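Local coordinates for minor capsid protein (Cafeteriavirus-dependent mavirus, PDB 6G42) that builds, as a single jelly-roll protein, the pentameric penton that probably closes the fivefold vertices of the mavirus capsid, at residues Y49-E54 against V233-Y238; T268-F273 against L301-I306; L275-Y280 against T295-K300. All coordinates share one frame; numbering follows the deposited sequence.

Contact 1 of 3, residues Y49-E54 against V233-Y238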
ATOM      1  N   TYR C  49       4.933  12.765 -33.552  1.00 68.62           N
ATOM      2  CA  TYR C  49       5.136  12.711 -32.101  1.00 65.27           C
ATOM      3  C   TYR C  49       3.858  12.547 -31.287  1.00 62.63           C
ATOM      4  O   TYR C  49       2.785  13.007 -31.678  1.00 60.06           O
ATOM      5  CB  TYR C  49       5.830  13.979 -31.624  1.00 64.85           C
ATOM      6  CG  TYR C  49       7.229  14.146 -32.151  1.00 65.30           C
ATOM      7  CD1 TYR C  49       7.456  14.696 -33.410  1.00 65.23           C
ATOM      8  CD2 TYR C  49       8.332  13.764 -31.390  1.00 65.70           C
ATOM      9  CE1 TYR C  49       8.744  14.860 -33.900  1.00 66.15           C
ATOM     10  CE2 TYR C  49       9.627  13.926 -31.870  1.00 66.10           C
ATOM     11  CZ  TYR C  49       9.827  14.476 -33.125  1.00 65.28           C
ATOM     12  OH  TYR C  49      11.101  14.644 -33.606  1.00 64.82           O
ATOM     13  N   LEU C  50       4.010  11.884 -30.144  1.00 60.95           N
ATOM     14  CA  LEU C  50       3.006  11.853 -29.090  1.00 56.63           C
ATOM     15  C   LEU C  50       3.498  12.735 -27.954  1.00 51.64           C
ATOM     16  O   LEU C  50       4.698  12.851 -27.747  1.00 50.13           O
ATOM     17  CB  LEU C  50       2.817  10.427 -28.581  1.00 57.30           C
ATOM     18  CG  LEU C  50       2.380   9.375 -29.600  1.00 58.00           C
ATOM     19  CD1 LEU C  50       2.422   7.998 -28.957  1.00 59.04           C
ATOM     20  CD2 LEU C  50       0.986   9.671 -30.137  1.00 57.47           C
ATOM     21  N   LEU C  51       2.567  13.349 -27.233  1.00 50.14           N
ATOM     22  CA  LEU C  51       2.860  14.136 -26.034  1.00 50.50           C
ATOM     23  C   LEU C  51       2.274  13.454 -24.796  1.00 51.10           C
ATOM     24  O   LEU C  51       1.086  13.102 -24.776  1.00 48.96           O
ATOM     25  CB  LEU C  51       2.262  15.535 -26.151  1.00 51.72           C
ATOM     26  CG  LEU C  51       2.229  16.403 -24.886  1.00 51.25           C
ATOM     27  CD1 LEU C  51       3.634  16.768 -24.431  1.00 51.90           C
ATOM     28  CD2 LEU C  51       1.423  17.654 -25.152  1.00 51.78           C
ATOM     29  N   ILE C  52       3.103  13.315 -23.762  1.00 51.11           N
ATOM     30  CA  ILE C  52       2.658  12.846 -22.444  1.00 51.28           C
ATOM     31  C   ILE C  52       3.301  13.685 -21.340  1.00 50.24           C
ATOM     32  O   ILE C  52       4.495  14.006 -21.403  1.00 50.41           O
ATOM     33  CB  ILE C  52       2.933  11.334 -22.234  1.00 52.76           C
ATOM     34  CG1 ILE C  52       2.406  10.862 -20.880  1.00 53.38           C
ATOM     35  CG2 ILE C  52       4.416  10.996 -22.348  1.00 54.29           C
ATOM     36  CD1 ILE C  52       2.185   9.364 -20.828  1.00 54.74           C
ATOM     37  N   VAL C  53       2.488  14.058 -20.350  1.00 48.90           N
ATOM     38  CA  VAL C  53       2.956  14.769 -19.168  1.00 47.27           C
ATOM     39  C   VAL C  53       3.514  13.717 -18.213  1.00 46.83           C
ATOM     40  O   VAL C  53       2.753  12.997 -17.567  1.00 46.11           O
ATOM     41  CB  VAL C  53       1.817  15.580 -18.506  1.00 47.75           C
ATOM     42  CG1 VAL C  53       2.293  16.297 -17.241  1.00 47.16           C
ATOM     43  CG2 VAL C  53       1.250  16.588 -19.502  1.00 47.99           C
ATOM     44  N   GLU C  54       4.843  13.627 -18.150  1.00 47.46           N
ATOM     45  CA  GLU C  54       5.541  12.673 -17.279  1.00 49.47           C
ATOM     46  C   GLU C  54       5.329  12.988 -15.784  1.00 48.75           C
ATOM     47  O   GLU C  54       4.998  12.101 -14.996  1.00 45.66           O
ATOM     48  CB  GLU C  54       7.040  12.677 -17.612  1.00 53.71           C
ATOM     49  CG  GLU C  54       7.936  11.746 -16.784  1.00 58.98           C
ATOM     50  CD  GLU C  54       7.753  10.267 -17.090  1.00 65.96           C
ATOM     51  OE1 GLU C  54       7.055   9.923 -18.080  1.00 69.03           O
ATOM     52  OE2 GLU C  54       8.327   9.440 -16.335  1.00 70.88           O
ATOM     53  N   VAL C 233      -8.657  21.263 -25.435  1.00 63.35           N
ATOM     54  CA  VAL C 233      -7.265  20.832 -25.302  1.00 62.61           C
ATOM     55  C   VAL C 233      -6.987  20.538 -23.833  1.00 63.61           C
ATOM     56  O   VAL C 233      -7.049  21.435 -22.990  1.00 63.18           O
ATOM     57  CB  VAL C 233      -6.287  21.907 -25.811  1.00 62.32           C
ATOM     58  CG1 VAL C 233      -4.842  21.461 -25.630  1.00 62.22           C
ATOM     59  CG2 VAL C 233      -6.562  22.213 -27.280  1.00 63.50           C
ATOM     60  N   PHE C 234      -6.712  19.268 -23.548  1.00 64.89           N
ATOM     61  CA  PHE C 234      -6.425  18.775 -22.206  1.00 64.75           C
ATOM     62  C   PHE C 234      -5.157  17.930 -22.333  1.00 62.81           C
ATOM     63  O   PHE C 234      -5.163  16.931 -23.052  1.00 63.69           O
ATOM     64  CB  PHE C 234      -7.571  17.889 -21.696  1.00 68.03           C
ATOM     65  CG  PHE C 234      -8.841  18.632 -21.344  1.00 72.30           C
ATOM     66  CD1 PHE C 234      -9.592  19.280 -22.318  1.00 74.57           C
ATOM     67  CD2 PHE C 234      -9.326  18.627 -20.039  1.00 75.68           C
ATOM     68  CE1 PHE C 234     -10.769  19.942 -21.994  1.00 76.25           C
ATOM     69  CE2 PHE C 234     -10.505  19.289 -19.709  1.00 76.58           C
ATOM     70  CZ  PHE C 234     -11.227  19.946 -20.688  1.00 76.10           C
ATOM     71  N   LEU C 235      -4.079  18.325 -21.653  1.00 61.63           N
ATOM     72  CA  LEU C 235      -2.791  17.599 -21.711  1.00 61.16           C
ATOM     73  C   LEU C 235      -2.602  16.522 -20.634  1.00 58.38           C
ATOM     74  O   LEU C 235      -1.894  15.544 -20.860  1.00 53.37           O
ATOM     75  CB  LEU C 235      -1.626  18.585 -21.678  1.00 61.11           C
ATOM     76  CG  LEU C 235      -1.623  19.649 -22.778  1.00 62.19           C
ATOM     77  CD1 LEU C 235      -0.297  20.392 -22.759  1.00 62.08           C
ATOM     78  CD2 LEU C 235      -1.877  19.071 -24.163  1.00 62.52           C
ATOM     79  N   THR C 236      -3.203  16.724 -19.466  1.00 58.14           N
ATOM     80  CA  THR C 236      -3.341  15.661 -18.466  1.00 58.59           C
ATOM     81  C   THR C 236      -4.533  15.957 -17.551  1.00 56.74           C
ATOM     82  O   THR C 236      -4.951  17.107 -17.421  1.00 52.66           O
ATOM     83  CB  THR C 236      -2.035  15.429 -17.650  1.00 59.05           C
ATOM     84  OG1 THR C 236      -2.139  14.215 -16.887  1.00 56.51           O
ATOM     85  CG2 THR C 236      -1.729  16.601 -16.712  1.00 60.38           C
ATOM     86  N   ASN C 237      -5.072  14.895 -16.955  1.00 57.31           N
ATOM     87  CA  ASN C 237      -6.183  14.955 -16.008  1.00 57.78           C
ATOM     88  C   ASN C 237      -5.733  14.334 -14.706  1.00 54.04           C
ATOM     89  O   ASN C 237      -5.641  13.109 -14.612  1.00 56.90           O
ATOM     90  CB  ASN C 237      -7.357  14.119 -16.502  1.00 63.77           C
ATOM     91  CG  ASN C 237      -8.203  14.833 -17.516  1.00 71.31           C
ATOM     92  OD1 ASN C 237      -7.688  15.449 -18.449  1.00 77.46           O
ATOM     93  ND2 ASN C 237      -9.522  14.725 -17.362  1.00 78.16           N
ATOM     94  N   TYR C 238      -5.449  15.160 -13.711  1.00 49.50           N
ATOM     95  CA  TYR C 238      -5.146  14.665 -12.373  1.00 47.19           C
ATOM     96  C   TYR C 238      -6.446  14.647 -11.586  1.00 45.73           C
ATOM     97  O   TYR C 238      -7.065  15.685 -11.401  1.00 44.39           O
ATOM     98  CB  TYR C 238      -4.117  15.560 -11.685  1.00 46.56           C
ATOM     99  CG  TYR C 238      -3.769  15.131 -10.284  1.00 45.87           C
ATOM    100  CD1 TYR C 238      -2.780  14.182 -10.055  1.00 46.77           C
ATOM    101  CD2 TYR C 238      -4.424  15.676  -9.184  1.00 45.42           C
ATOM    102  CE1 TYR C 238      -2.454  13.785  -8.768  1.00 46.83           C
ATOM    103  CE2 TYR C 238      -4.106  15.282  -7.893  1.00 45.86           C
ATOM    104  CZ  TYR C 238      -3.119  14.337  -7.691  1.00 46.10           C
ATOM    105  OH  TYR C 238      -2.794  13.938  -6.418  1.00 47.74           O
TER
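Leu51 and Val53, alternate residues of strand 49-54, turn their side chains toward Leu235 and Thr236. The apolar contacts fall into two groups. In the first, CD2 of Leu51 lies 3.7 Å from CD2 of Leu235, and CD1 of Leu235 touches the same methyl, so one branch of Leu51 rests against the fork of the other leucine; the two side chains pass at a slant. Leu51 reaches there because its CG stands anti to the backbone N (chi1 168°). In the second, Val53 meets Thr236 at about a right angle: CB of Val53 is 3.9 Å from CB of Thr236, and both valine methyls border CG2 of Thr236. CG2 of Val53 also lies 4.1 Å from CB of Leu235, which makes this methyl the link between the two groups. One apolar-to-polar contact accompanies them, CG2 of Val53 lying 3.6 Å from the backbone O of Leu235. Ile206 covers both Val53 and Thr236; from strand 296-305, Phe303 packs on Leu51 and Leu301 on Val53. All four touching residues are buried, and the contact is made by methyls and CB atoms, with one backbone oxygen. The chemistry implies that the two layers of the jelly roll are held here by dispersion and exclusion of water, while backbone bonds such as Leu51 with His263 and Ile52 with Leu302 stay within the sheet of strand 49-62.

Contact 2 of 3, residues T268-F273 against L301-I306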
ATOM      1  N   THR C 268       4.591  19.881 -36.473  1.00 71.98           N
ATOM      2  CA  THR C 268       5.976  19.763 -35.997  1.00 75.24           C
ATOM      3  C   THR C 268       6.777  21.070 -36.006  1.00 77.49           C
ATOM      4  O   THR C 268       7.854  21.139 -35.410  1.00 82.47           O
ATOM      5  CB  THR C 268       6.754  18.758 -36.868  1.00 78.35           C
ATOM      6  OG1 THR C 268       6.606  19.104 -38.254  1.00 78.35           O
ATOM      7  CG2 THR C 268       6.239  17.346 -36.649  1.00 80.08           C
ATOM      8  N   ASN C 269       6.260  22.099 -36.675  1.00 81.39           N
ATOM      9  CA  ASN C 269       7.028  23.327 -36.956  1.00 82.94           C
ATOM     10  C   ASN C 269       7.014  24.407 -35.857  1.00 80.77           C
ATOM     11  O   ASN C 269       7.648  25.450 -36.020  1.00 80.79           O
ATOM     12  CB  ASN C 269       6.568  23.938 -38.294  1.00 87.00           C
ATOM     13  CG  ASN C 269       5.195  24.602 -38.208  1.00 89.53           C
ATOM     14  OD1 ASN C 269       4.277  24.077 -37.574  1.00 86.40           O
ATOM     15  ND2 ASN C 269       5.047  25.757 -38.857  1.00 90.95           N
ATOM     16  N   PHE C 270       6.314  24.155 -34.751  1.00 78.96           N
ATOM     17  CA  PHE C 270       6.130  25.174 -33.705  1.00 76.99           C
ATOM     18  C   PHE C 270       7.391  25.463 -32.891  1.00 75.19           C
ATOM     19  O   PHE C 270       8.316  24.654 -32.808  1.00 73.03           O
ATOM     20  CB  PHE C 270       4.944  24.855 -32.771  1.00 76.57           C
ATOM     21  CG  PHE C 270       5.141  23.639 -31.906  1.00 75.64           C
ATOM     22  CD1 PHE C 270       4.712  22.393 -32.339  1.00 73.86           C
ATOM     23  CD2 PHE C 270       5.731  23.741 -30.649  1.00 74.79           C
ATOM     24  CE1 PHE C 270       4.884  21.267 -31.550  1.00 73.85           C
ATOM     25  CE2 PHE C 270       5.906  22.617 -29.855  1.00 73.29           C
ATOM     26  CZ  PHE C 270       5.481  21.378 -30.307  1.00 73.09           C
ATOM     27  N   ASN C 271       7.376  26.648 -32.295  1.00 76.45           N
ATOM     28  CA  ASN C 271       8.518  27.238 -31.599  1.00 76.29           C
ATOM     29  C   ASN C 271       8.233  27.581 -30.127  1.00 72.45           C
ATOM     30  O   ASN C 271       9.128  27.529 -29.279  1.00 67.94           O
ATOM     31  CB  ASN C 271       8.886  28.507 -32.366  1.00 77.49           C
ATOM     32  CG  ASN C 271      10.239  29.055 -31.999  1.00 79.85           C
ATOM     33  OD1 ASN C 271      11.074  28.369 -31.408  1.00 84.75           O
ATOM     34  ND2 ASN C 271      10.472  30.302 -32.374  1.00 81.47           N
ATOM     35  N   ARG C 272       6.989  27.958 -29.844  1.00 70.05           N
ATOM     36  CA  ARG C 272       6.556  28.328 -28.512  1.00 70.76           C
ATOM     37  C   ARG C 272       5.104  27.919 -28.284  1.00 67.11           C
ATOM     38  O   ARG C 272       4.341  27.729 -29.236  1.00 64.32           O
ATOM     39  CB  ARG C 272       6.711  29.843 -28.318  1.00 76.95           C
ATOM     40  CG  ARG C 272       5.862  30.702 -29.242  1.00 80.84           C
ATOM     41  CD  ARG C 272       6.310  32.155 -29.245  1.00 84.84           C
ATOM     42  NE  ARG C 272       5.873  32.891 -28.059  1.00 87.55           N
ATOM     43  CZ  ARG C 272       6.085  34.192 -27.848  1.00 89.03           C
ATOM     44  NH1 ARG C 272       6.745  34.934 -28.739  1.00 89.27           N
ATOM     45  NH2 ARG C 272       5.638  34.760 -26.730  1.00 89.81           N
ATOM     46  N   PHE C 273       4.741  27.783 -27.012  1.00 63.92           N
ATOM     47  CA  PHE C 273       3.356  27.518 -26.617  1.00 62.29           C
ATOM     48  C   PHE C 273       3.126  27.868 -25.154  1.00 59.00           C
ATOM     49  O   PHE C 273       4.071  28.075 -24.396  1.00 56.95           O
ATOM     50  CB  PHE C 273       2.962  26.055 -26.889  1.00 62.52           C
ATOM     51  CG  PHE C 273       3.833  25.041 -26.193  1.00 62.45           C
ATOM     52  CD1 PHE C 273       5.022  24.611 -26.774  1.00 61.93           C
ATOM     53  CD2 PHE C 273       3.454  24.495 -24.971  1.00 61.47           C
ATOM     54  CE1 PHE C 273       5.823  23.671 -26.147  1.00 61.64           C
ATOM     55  CE2 PHE C 273       4.251  23.556 -24.338  1.00 62.74           C
ATOM     56  CZ  PHE C 273       5.440  23.143 -24.927  1.00 63.13           C
ATOM     57  N   LEU C 301       7.572  17.351 -19.490  1.00 49.76           N
ATOM     58  CA  LEU C 301       6.848  16.868 -20.659  1.00 50.45           C
ATOM     59  C   LEU C 301       7.724  15.902 -21.449  1.00 50.10           C
ATOM     60  O   LEU C 301       8.953  15.992 -21.411  1.00 49.05           O
ATOM     61  CB  LEU C 301       6.456  18.045 -21.551  1.00 50.74           C
ATOM     62  CG  LEU C 301       5.664  19.185 -20.913  1.00 51.22           C
ATOM     63  CD1 LEU C 301       5.542  20.330 -21.895  1.00 52.15           C
ATOM     64  CD2 LEU C 301       4.280  18.731 -20.477  1.00 52.63           C
ATOM     65  N   LEU C 302       7.085  14.981 -22.161  1.00 50.30           N
ATOM     66  CA  LEU C 302       7.788  14.058 -23.049  1.00 50.45           C
ATOM     67  C   LEU C 302       7.173  14.095 -24.440  1.00 50.51           C
ATOM     68  O   LEU C 302       5.977  13.837 -24.598  1.00 47.55           O
ATOM     69  CB  LEU C 302       7.734  12.630 -22.504  1.00 49.37           C
ATOM     70  CG  LEU C 302       8.250  11.518 -23.428  1.00 49.59           C
ATOM     71  CD1 LEU C 302       9.716  11.738 -23.787  1.00 49.49           C
ATOM     72  CD2 LEU C 302       8.048  10.151 -22.795  1.00 49.62           C
ATOM     73  N   PHE C 303       7.998  14.420 -25.433  1.00 50.81           N
ATOM     74  CA  PHE C 303       7.632  14.257 -26.835  1.00 50.38           C
ATOM     75  C   PHE C 303       8.277  12.959 -27.317  1.00 50.61           C
ATOM     76  O   PHE C 303       9.504  12.865 -27.425  1.00 50.44           O
ATOM     77  CB  PHE C 303       8.068  15.471 -27.655  1.00 50.67           C
ATOM     78  CG  PHE C 303       7.396  16.752 -27.230  1.00 51.22           C
ATOM     79  CD1 PHE C 303       6.140  17.094 -27.725  1.00 50.77           C
ATOM     80  CD2 PHE C 303       8.009  17.608 -26.315  1.00 50.57           C
ATOM     81  CE1 PHE C 303       5.515  18.267 -27.325  1.00 51.44           C
ATOM     82  CE2 PHE C 303       7.389  18.781 -25.909  1.00 50.00           C
ATOM     83  CZ  PHE C 303       6.141  19.113 -26.415  1.00 51.63           C
ATOM     84  N   GLU C 304       7.434  11.957 -27.556  1.00 50.06           N
ATOM     85  CA  GLU C 304       7.855  10.607 -27.930  1.00 51.81           C
ATOM     86  C   GLU C 304       7.495  10.347 -29.399  1.00 54.51           C
ATOM     87  O   GLU C 304       6.316  10.397 -29.777  1.00 52.61           O
ATOM     88  CB  GLU C 304       7.161   9.591 -27.016  1.00 50.94           C
ATOM     89  CG  GLU C 304       7.589   8.143 -27.203  1.00 51.27           C
ATOM     90  CD  GLU C 304       6.784   7.173 -26.348  1.00 52.38           C
ATOM     91  OE1 GLU C 304       6.545   7.472 -25.156  1.00 51.93           O
ATOM     92  OE2 GLU C 304       6.385   6.103 -26.868  1.00 51.85           O
ATOM     93  N   SER C 305       8.508  10.077 -30.225  1.00 57.28           N
ATOM     94  CA  SER C 305       8.295   9.898 -31.666  1.00 59.13           C
ATOM     95  C   SER C 305       7.717   8.525 -31.965  1.00 63.12           C
ATOM     96  O   SER C 305       7.882   7.592 -31.178  1.00 62.70           O
ATOM     97  CB  SER C 305       9.593  10.115 -32.460  1.00 56.71           C
ATOM     98  OG  SER C 305      10.501   9.044 -32.301  1.00 53.85           O
ATOM     99  N   ILE C 306       7.042   8.425 -33.110  1.00 70.19           N
ATOM    100  CA  ILE C 306       6.473   7.164 -33.599  1.00 75.13           C
ATOM    101  C   ILE C 306       7.223   6.803 -34.886  1.00 78.56           C
ATOM    102  O   ILE C 306       6.819   5.925 -35.649  1.00 83.10           O
ATOM    103  CB  ILE C 306       4.945   7.247 -33.868  1.00 79.06           C
ATOM    104  CG1 ILE C 306       4.253   8.272 -32.950  1.00 81.84           C
ATOM    105  CG2 ILE C 306       4.302   5.871 -33.694  1.00 79.28           C
ATOM    106  CD1 ILE C 306       2.789   8.511 -33.274  1.00 82.16           C
TER
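Phe273 and Leu301 approach from opposite directions, and CD1 of Leu301 comes to the edge of the Phe273 ring, near its plane, 4.1 Å from CZ of Phe273. The phenyl thus acts as a blunt bump against one methyl of the leucine. A chi1 of 58° sets CG of Phe273 between the backbone N and the carbonyl carbon and aims the ring at the opposite sheet. Phe303 is the second bump from the opposing strand, and its outer end faces the notch between the rings of Phe270 and Phe273. CZ of Phe273 comes 4.4 Å from CZ of Phe303, at the edge of the Phe303 ring. Next to that atom, CE1 of Phe303 stands 4.3 Å from CZ of Phe270, near the plane of the Phe270 ring. None of the three rings is stacked flat on another. Ile42, Leu43 and Pro212 close round Phe270, and Leu11 packs against both Phe273 and Leu301. The backbones stay far apart, 12.7 Å between CA of Phe273 and CA of Leu301, and large side chains bridge the gap. The touching groups are all apolar, which implies that the contact rests on dispersion and burial.

Contact 3 of 3, residues L275-Y280 against T295-K300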
ATOM      1  N   LEU C 275       1.211  26.901 -21.432  1.00 57.40           N
ATOM      2  CA  LEU C 275       0.614  25.897 -20.549  1.00 56.36           C
ATOM      3  C   LEU C 275       0.017  26.630 -19.359  1.00 57.01           C
ATOM      4  O   LEU C 275       0.639  27.554 -18.826  1.00 54.15           O
ATOM      5  CB  LEU C 275       1.656  24.898 -20.043  1.00 55.35           C
ATOM      6  CG  LEU C 275       2.367  24.036 -21.083  1.00 55.33           C
ATOM      7  CD1 LEU C 275       3.520  23.280 -20.448  1.00 55.37           C
ATOM      8  CD2 LEU C 275       1.400  23.065 -21.726  1.00 55.07           C
ATOM      9  N   SER C 276      -1.182  26.214 -18.948  1.00 55.37           N
ATOM     10  CA  SER C 276      -1.796  26.720 -17.720  1.00 54.56           C
ATOM     11  C   SER C 276      -2.540  25.623 -16.977  1.00 52.02           C
ATOM     12  O   SER C 276      -3.033  24.678 -17.587  1.00 51.48           O
ATOM     13  CB  SER C 276      -2.732  27.901 -18.012  1.00 56.05           C
ATOM     14  OG  SER C 276      -3.515  27.661 -19.158  1.00 59.44           O
ATOM     15  N   PHE C 277      -2.614  25.781 -15.654  1.00 50.28           N
ATOM     16  CA  PHE C 277      -3.284  24.840 -14.755  1.00 48.17           C
ATOM     17  C   PHE C 277      -4.691  25.331 -14.391  1.00 47.70           C
ATOM     18  O   PHE C 277      -4.883  26.488 -14.009  1.00 47.89           O
ATOM     19  CB  PHE C 277      -2.446  24.627 -13.485  1.00 48.02           C
ATOM     20  CG  PHE C 277      -1.235  23.753 -13.693  1.00 47.01           C
ATOM     21  CD1 PHE C 277      -0.092  24.252 -14.321  1.00 46.28           C
ATOM     22  CD2 PHE C 277      -1.236  22.429 -13.269  1.00 45.43           C
ATOM     23  CE1 PHE C 277       1.021  23.445 -14.517  1.00 46.96           C
ATOM     24  CE2 PHE C 277      -0.123  21.620 -13.458  1.00 46.09           C
ATOM     25  CZ  PHE C 277       1.006  22.125 -14.080  1.00 45.85           C
ATOM     26  N   THR C 278      -5.660  24.430 -14.500  1.00 46.73           N
ATOM     27  CA  THR C 278      -7.070  24.749 -14.321  1.00 44.75           C
ATOM     28  C   THR C 278      -7.718  23.692 -13.440  1.00 45.58           C
ATOM     29  O   THR C 278      -7.453  22.499 -13.600  1.00 48.25           O
ATOM     30  CB  THR C 278      -7.801  24.749 -15.671  1.00 45.35           C
ATOM     31  OG1 THR C 278      -7.041  25.477 -16.643  1.00 44.89           O
ATOM     32  CG2 THR C 278      -9.160  25.388 -15.537  1.00 46.47           C
ATOM     33  N   ILE C 279      -8.578  24.141 -12.531  1.00 44.13           N
ATOM     34  CA  ILE C 279      -9.293  23.273 -11.610  1.00 45.15           C
ATOM     35  C   ILE C 279     -10.728  23.141 -12.109  1.00 46.87           C
ATOM     36  O   ILE C 279     -11.387  24.150 -12.347  1.00 49.14           O
ATOM     37  CB  ILE C 279      -9.309  23.859 -10.174  1.00 45.64           C
ATOM     38  CG1 ILE C 279      -7.890  24.147  -9.676  1.00 46.93           C
ATOM     39  CG2 ILE C 279      -9.994  22.903  -9.197  1.00 45.66           C
ATOM     40  CD1 ILE C 279      -7.836  25.138  -8.529  1.00 48.23           C
ATOM     41  N   TYR C 280     -11.204  21.904 -12.249  1.00 48.95           N
ATOM     42  CA  TYR C 280     -12.626  21.615 -12.525  1.00 49.48           C
ATOM     43  C   TYR C 280     -13.322  21.166 -11.251  1.00 50.03           C
ATOM     44  O   TYR C 280     -12.854  20.240 -10.598  1.00 51.47           O
ATOM     45  CB  TYR C 280     -12.762  20.519 -13.586  1.00 48.57           C
ATOM     46  CG  TYR C 280     -12.565  21.032 -14.984  1.00 48.68           C
ATOM     47  CD1 TYR C 280     -11.288  21.259 -15.488  1.00 49.34           C
ATOM     48  CD2 TYR C 280     -13.653  21.321 -15.799  1.00 49.07           C
ATOM     49  CE1 TYR C 280     -11.099  21.750 -16.769  1.00 50.47           C
ATOM     50  CE2 TYR C 280     -13.479  21.815 -17.080  1.00 50.52           C
ATOM     51  CZ  TYR C 280     -12.201  22.026 -17.566  1.00 51.95           C
ATOM     52  OH  TYR C 280     -12.030  22.511 -18.845  1.00 54.05           O
ATOM     53  N   THR C 295       4.687  29.706  -3.733  1.00 49.62           N
ATOM     54  CA  THR C 295       4.417  28.621  -4.673  1.00 48.45           C
ATOM     55  C   THR C 295       5.612  28.337  -5.573  1.00 47.76           C
ATOM     56  O   THR C 295       6.162  29.245  -6.192  1.00 47.41           O
ATOM     57  CB  THR C 295       3.194  28.946  -5.569  1.00 48.21           C
ATOM     58  OG1 THR C 295       2.026  29.117  -4.751  1.00 48.93           O
ATOM     59  CG2 THR C 295       2.930  27.836  -6.592  1.00 47.35           C
ATOM     60  N   VAL C 296       6.003  27.069  -5.627  1.00 48.80           N
ATOM     61  CA  VAL C 296       6.905  26.569  -6.657  1.00 49.58           C
ATOM     62  C   VAL C 296       6.146  25.521  -7.449  1.00 48.61           C
ATOM     63  O   VAL C 296       5.430  24.703  -6.881  1.00 47.32           O
ATOM     64  CB  VAL C 296       8.197  25.964  -6.082  1.00 49.81           C
ATOM     65  CG1 VAL C 296       9.103  25.446  -7.202  1.00 48.16           C
ATOM     66  CG2 VAL C 296       8.930  27.009  -5.254  1.00 50.40           C
ATOM     67  N   ILE C 297       6.301  25.573  -8.767  1.00 49.32           N
ATOM     68  CA  ILE C 297       5.613  24.664  -9.669  1.00 50.51           C
ATOM     69  C   ILE C 297       6.633  24.052 -10.623  1.00 50.90           C
ATOM     70  O   ILE C 297       7.412  24.770 -11.231  1.00 54.10           O
ATOM     71  CB  ILE C 297       4.442  25.382 -10.372  1.00 50.06           C
ATOM     72  CG1 ILE C 297       3.306  25.522  -9.356  1.00 51.30           C
ATOM     73  CG2 ILE C 297       3.956  24.608 -11.592  1.00 50.67           C
ATOM     74  CD1 ILE C 297       2.177  26.419  -9.762  1.00 53.59           C
ATOM     75  N   GLN C 298       6.641  22.721 -10.697  1.00 50.72           N
ATOM     76  CA  GLN C 298       7.542  21.971 -11.575  1.00 51.13           C
ATOM     77  C   GLN C 298       6.712  21.163 -12.557  1.00 50.59           C
ATOM     78  O   GLN C 298       5.547  20.851 -12.296  1.00 49.31           O
ATOM     79  CB  GLN C 298       8.452  21.049 -10.773  1.00 51.35           C
ATOM     80  CG  GLN C 298       9.549  21.771 -10.008  1.00 52.49           C
ATOM     81  CD  GLN C 298      10.171  20.921  -8.908  1.00 54.88           C
ATOM     82  OE1 GLN C 298       9.881  19.727  -8.783  1.00 58.78           O
ATOM     83  NE2 GLN C 298      11.028  21.535  -8.098  1.00 54.73           N
ATOM     84  N   LEU C 299       7.329  20.825 -13.681  1.00 49.75           N
ATOM     85  CA  LEU C 299       6.609  20.308 -14.840  1.00 51.30           C
ATOM     86  C   LEU C 299       7.575  19.629 -15.801  1.00 49.38           C
ATOM     87  O   LEU C 299       8.616  20.184 -16.132  1.00 49.82           O
ATOM     88  CB  LEU C 299       5.902  21.478 -15.527  1.00 54.73           C
ATOM     89  CG  LEU C 299       4.908  21.217 -16.656  1.00 57.25           C
ATOM     90  CD1 LEU C 299       3.765  22.219 -16.574  1.00 59.08           C
ATOM     91  CD2 LEU C 299       5.577  21.303 -18.021  1.00 58.87           C
ATOM     92  N   LYS C 300       7.234  18.424 -16.238  1.00 49.37           N
ATOM     93  CA  LYS C 300       8.089  17.658 -17.142  1.00 51.12           C
ATOM     94  C   LYS C 300       7.232  17.035 -18.242  1.00 50.50           C
ATOM     95  O   LYS C 300       6.280  16.308 -17.957  1.00 50.10           O
ATOM     96  CB  LYS C 300       8.856  16.583 -16.370  1.00 52.97           C
ATOM     97  CG  LYS C 300      10.072  16.024 -17.103  1.00 56.58           C
ATOM     98  CD  LYS C 300      11.032  15.319 -16.145  1.00 58.67           C
ATOM     99  CE  LYS C 300      12.441  15.179 -16.709  1.00 58.87           C
ATOM    100  NZ  LYS C 300      12.730  13.793 -17.157  1.00 60.76           N
TER
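Leu299 reaches across from strand 296-300 to Leu275 and Phe277 of strand 275-280; its CD1 meets both partners, its CD2 Leu275. From CB, which points toward the opposite strand, a chi1 near 180° (-171°) swings CG away from the backbone N and carries the fork outward to both partners. CB and CG serve as the stalk, and contact begins at the methyls. CD1 comes to the edge of the Phe277 ring, near its plane, 3.6 Å from CE1 of Phe277 and 3.7 Å from CZ of Phe277, so the methyl straddles the bond between these two ring atoms. The same CD1 is 4.0 Å from CD1 of Leu275. CD2 of Leu299 lies 3.7 Å from CD1 of Leu275, and the two leucine side chains pass each other aslant. Phe277 and Leu299 instead slide by in opposite directions. Two residues back along the strand, Ile297 adds a looser touch, its CG2 lying 4.3 Å from CE1 of Phe277. Val32, Leu289 and Ile206 pack on Phe277, and Leu235 packs on Leu275. With axes 10.8 Å apart and inclined at 114°, the strands belong to different sheets of the jelly roll: strand 272-281 pairs with strands 33-37, 201-207 and 286-288, and strand 296-305 lies between 49-62 and 8-15, whose Ile15 packs on Ile297.

All three contacts join the two facing sheets of the jelly-roll domain. Contacts 2 and 3 use the same pair of strands, 272-281 and 296-305, at successive points along them, their centres about 19 Å apart; the centre of contact 1 lies about 12 Å from that of contact 2 and 13 Å from that of contact 3, on strand 49-62, which neighbours 296-305. Along the chain contact 1 closes first; contact 2 then opens and encloses contact 3. Backbone pairing of Leu50 with Glu304 and Ile52 with Leu302 ties contact 1 to contact 2, while Leu275 touches both Leu235 and Leu301. They are part of the apolar interior between the sheets, and contacts 1 and 3 both touch the third subunit.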